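Local coordinates for protein MFP2B (PDB 2BJR) that probably enhances the polymerization of major sperm protein that drives the amoeboid motility of Ascaris sperm, and binds a zinc ion, at residues R48-I56 and A231-P239. Sequence-based numbering, arbitrary orientation.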
loop_
_atom_site.group_PDB
_atom_site.type_symbol
_atom_site.label_atom_id
_atom_site.label_comp_id
_atom_site.label_asym_id
_atom_site.label_seq_id
_atom_site.Cartn_x
_atom_site.Cartn_y
_atom_site.Cartn_z
ATOM N N ARG A 48 -4.615 -12.488 5.850
ATOM C CA ARG A 48 -4.433 -11.163 5.331
ATOM C C ARG A 48 -5.151 -10.130 6.162
ATOM O O ARG A 48 -6.228 -10.383 6.727
ATOM C CB ARG A 48 -4.815 -11.132 3.844
ATOM C CG ARG A 48 -6.281 -11.335 3.555
ATOM C CD ARG A 48 -6.608 -11.867 2.132
ATOM N NE ARG A 48 -8.033 -12.270 2.030
ATOM C CZ ARG A 48 -8.993 -11.392 1.933
ATOM N NH1 ARG A 48 -8.681 -10.123 1.926
ATOM N NH2 ARG A 48 -10.271 -11.735 1.895
ATOM N N ALA A 49 -4.553 -8.943 6.248
ATOM C CA ALA A 49 -5.153 -7.809 6.867
ATOM C C ALA A 49 -5.224 -6.667 5.855
ATOM O O ALA A 49 -4.506 -6.693 4.827
ATOM C CB ALA A 49 -4.337 -7.380 8.058
ATOM N N TRP A 50 -6.106 -5.718 6.130
ATOM C CA TRP A 50 -6.260 -4.525 5.280
ATOM C C TRP A 50 -6.785 -3.369 6.070
ATOM O O TRP A 50 -7.286 -3.529 7.180
ATOM C CB TRP A 50 -7.147 -4.804 4.077
ATOM C CG TRP A 50 -8.610 -5.098 4.388
ATOM C CD1 TRP A 50 -9.628 -4.197 4.423
ATOM C CD2 TRP A 50 -9.191 -6.363 4.699
ATOM N NE1 TRP A 50 -10.813 -4.821 4.732
ATOM C CE2 TRP A 50 -10.572 -6.156 4.900
ATOM C CE3 TRP A 50 -8.686 -7.669 4.823
ATOM C CZ2 TRP A 50 -11.464 -7.200 5.230
ATOM C CZ3 TRP A 50 -9.575 -8.706 5.159
ATOM C CH2 TRP A 50 -10.948 -8.462 5.327
ATOM N N ASN A 51 -6.573 -2.176 5.536
ATOM C CA ASN A 51 -7.049 -0.960 6.104
ATOM C C ASN A 51 -8.507 -0.672 5.706
ATOM O O ASN A 51 -8.820 -0.606 4.514
ATOM C CB ASN A 51 -6.178 0.185 5.562
ATOM C CG ASN A 51 -6.517 1.546 6.155
ATOM O OD1 ASN A 51 -7.678 1.849 6.507
ATOM N ND2 ASN A 51 -5.503 2.440 6.131
ATOM N N ASN A 52 -9.368 -0.490 6.699
ATOM C CA ASN A 52 -10.703 0.115 6.492
ATOM C C ASN A 52 -10.939 1.193 7.537
ATOM O O ASN A 52 -10.929 0.940 8.741
ATOM C CB ASN A 52 -11.828 -0.958 6.549
ATOM C CG ASN A 52 -13.180 -0.398 6.120
ATOM O OD1 ASN A 52 -13.234 0.601 5.394
ATOM N ND2 ASN A 52 -14.279 -1.033 6.564
ATOM N N GLY A 53 -11.090 2.425 7.092
ATOM C CA GLY A 53 -11.242 3.546 7.998
ATOM C C GLY A 53 -10.071 3.812 8.915
ATOM O O GLY A 53 -10.253 4.342 10.009
ATOM N N GLY A 54 -8.859 3.401 8.528
ATOM C CA GLY A 54 -7.703 3.635 9.352
ATOM C C GLY A 54 -7.341 2.552 10.340
ATOM O O GLY A 54 -6.345 2.692 11.051
ATOM N N VAL A 55 -8.098 1.466 10.340
ATOM C CA VAL A 55 -7.863 0.354 11.258
ATOM C C VAL A 55 -7.849 -0.988 10.587
ATOM O O VAL A 55 -8.280 -1.133 9.437
ATOM C CB VAL A 55 -8.962 0.337 12.397
ATOM C CG1 VAL A 55 -8.997 1.696 13.067
ATOM C CG2 VAL A 55 -10.286 -0.022 11.846
ATOM N N ILE A 56 -7.327 -1.978 11.321
ATOM C CA ILE A 56 -7.159 -3.342 10.854
ATOM C C ILE A 56 -8.508 -4.055 10.702
ATOM O O ILE A 56 -9.316 -4.113 11.650
ATOM C CB ILE A 56 -6.269 -4.156 11.868
ATOM C CG1 ILE A 56 -4.850 -3.613 11.929
ATOM C CG2 ILE A 56 -6.238 -5.655 11.531
ATOM C CD1 ILE A 56 -4.005 -4.254 13.085
ATOM N N ALA A 231 -1.896 11.585 0.222
ATOM C CA ALA A 231 -2.078 10.429 1.101
ATOM C C ALA A 231 -3.331 9.707 0.657
ATOM O O ALA A 231 -4.220 10.312 0.027
ATOM C CB ALA A 231 -2.207 10.900 2.518
ATOM N N LEU A 232 -3.388 8.412 1.007
ATOM C CA LEU A 232 -4.473 7.507 0.731
ATOM C C LEU A 232 -5.017 6.903 2.005
ATOM O O LEU A 232 -4.264 6.538 2.899
ATOM C CB LEU A 232 -3.972 6.395 -0.148
ATOM C CG LEU A 232 -4.836 5.177 -0.465
ATOM C CD1 LEU A 232 -5.941 5.587 -1.365
ATOM C CD2 LEU A 232 -3.987 4.044 -1.030
ATOM N N TRP A 233 -6.339 6.863 2.082
ATOM C CA TRP A 233 -7.074 6.256 3.176
ATOM C C TRP A 233 -8.141 5.353 2.519
ATOM O O TRP A 233 -8.267 5.323 1.289
ATOM C CB TRP A 233 -7.766 7.360 3.898
ATOM C CG TRP A 233 -8.203 7.124 5.263
ATOM C CD1 TRP A 233 -7.544 6.460 6.228
ATOM C CD2 TRP A 233 -9.397 7.620 5.846
ATOM N NE1 TRP A 233 -8.240 6.527 7.412
ATOM C CE2 TRP A 233 -9.397 7.224 7.199
ATOM C CE3 TRP A 233 -10.458 8.404 5.377
ATOM C CZ2 TRP A 233 -10.407 7.594 8.092
ATOM C CZ3 TRP A 233 -11.479 8.762 6.265
ATOM C CH2 TRP A 233 -11.449 8.345 7.605
ATOM N N TYR A 234 -8.917 4.647 3.349
ATOM C CA TYR A 234 -9.958 3.746 2.878
ATOM C C TYR A 234 -11.230 3.939 3.696
ATOM O O TYR A 234 -11.144 4.077 4.893
ATOM C CB TYR A 234 -9.466 2.322 2.990
ATOM C CG TYR A 234 -8.583 1.942 1.854
ATOM C CD1 TYR A 234 -7.185 2.092 1.954
ATOM C CD2 TYR A 234 -9.106 1.398 0.686
ATOM C CE1 TYR A 234 -6.364 1.822 0.899
ATOM C CE2 TYR A 234 -8.250 1.049 -0.376
ATOM C CZ TYR A 234 -6.891 1.310 -0.264
ATOM O OH TYR A 234 -6.047 0.965 -1.269
ATOM N N GLN A 235 -12.379 3.963 3.036
ATOM C CA GLN A 235 -13.682 3.960 3.708
ATOM C C GLN A 235 -14.580 2.986 2.979
ATOM O O GLN A 235 -14.767 3.090 1.769
ATOM C CB GLN A 235 -14.354 5.330 3.641
ATOM C CG GLN A 235 -13.916 6.310 4.685
ATOM C CD GLN A 235 -14.287 5.895 6.123
ATOM O OE1 GLN A 235 -15.248 5.177 6.340
ATOM N NE2 GLN A 235 -13.472 6.296 7.077
ATOM N N SER A 236 -15.101 2.014 3.722
ATOM C CA SER A 236 -15.872 0.921 3.150
ATOM C C SER A 236 -15.262 0.231 1.963
ATOM O O SER A 236 -15.949 -0.001 0.992
ATOM C CB SER A 236 -17.252 1.432 2.753
ATOM O OG SER A 236 -17.900 2.045 3.854
ATOM N N GLY A 237 -13.963 -0.083 2.007
ATOM C CA GLY A 237 -13.298 -0.711 0.906
ATOM C C GLY A 237 -13.013 0.207 -0.277
ATOM O O GLY A 237 -12.437 -0.222 -1.246
ATOM N N GLU A 238 -13.359 1.479 -0.161
ATOM C CA GLU A 238 -13.115 2.443 -1.241
ATOM C C GLU A 238 -11.852 3.298 -0.982
ATOM O O GLU A 238 -11.692 3.851 0.113
ATOM C CB GLU A 238 -14.279 3.392 -1.377
ATOM C CG GLU A 238 -15.571 2.682 -1.767
ATOM C CD GLU A 238 -16.769 3.593 -1.930
ATOM O OE1 GLU A 238 -16.633 4.785 -2.315
ATOM O OE2 GLU A 238 -17.894 3.055 -1.734
ATOM N N PRO A 239 -11.000 3.451 -1.982
ATOM C CA PRO A 239 -9.810 4.305 -1.847
ATOM C C PRO A 239 -10.152 5.772 -1.860
ATOM O O PRO A 239 -10.993 6.229 -2.658
ATOM C CB PRO A 239 -8.977 3.917 -3.060
ATOM C CG PRO A 239 -9.966 3.519 -4.089
ATOM C CD PRO A 239 -11.081 2.874 -3.335
HETATM O O HOH W 1 -14.768 2.611 6.991
HETATM O O HOH W 2 -13.128 5.811 10.036
#
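Two beta hairpins, one from each of the two sequence-related halves of the chain, meet where the type I' turn Asn52-Val55 butts against strand 231-235 and the type I' turn Gln235-Glu238. The strands flanking the turns, 48-52 and 231-235, run at 90° to each other, so the contact is a hairpin tip pressed on a strand and not a continued sheet. One direct hydrogen bond joins the backbones: Gly53 N gives to Tyr234 O over 2.8 Å, from above the carbonyl plane and bent at the hydrogen (138°). Beside it, Gly53 CA lies 3.8 Å above the plane of the Trp233 indole, offset toward its rim. Trp233 NE1 comes within 3.4 Å of Gly54 N, but both are donors; the indole N-H is spent on Ile266 O, while Phe255 stacks on the ring. Gly54 N turns instead to its own hairpin, where Asn51 OD1 accepts it at 2.8 Å in an Asx motif. With CG anti to the backbone N (chi1 -176°), the Asn51 carboxamide folds beside the turn, and its ND2 reaches Ser268 O in the second half of the chain. Tyr234 CB packs 3.4 Å from Asn51 O. The solvent-facing margin is bridged by water. Asn52, whose ND2 is bound to Glu57, presents OD1 to one water that also donates to Gln235 OE1. Bent at chi2, Gln235 brings its amide back toward the turn, and its NE2 donates over 3.0 Å to a second water, which in turn donates to Gly53 O.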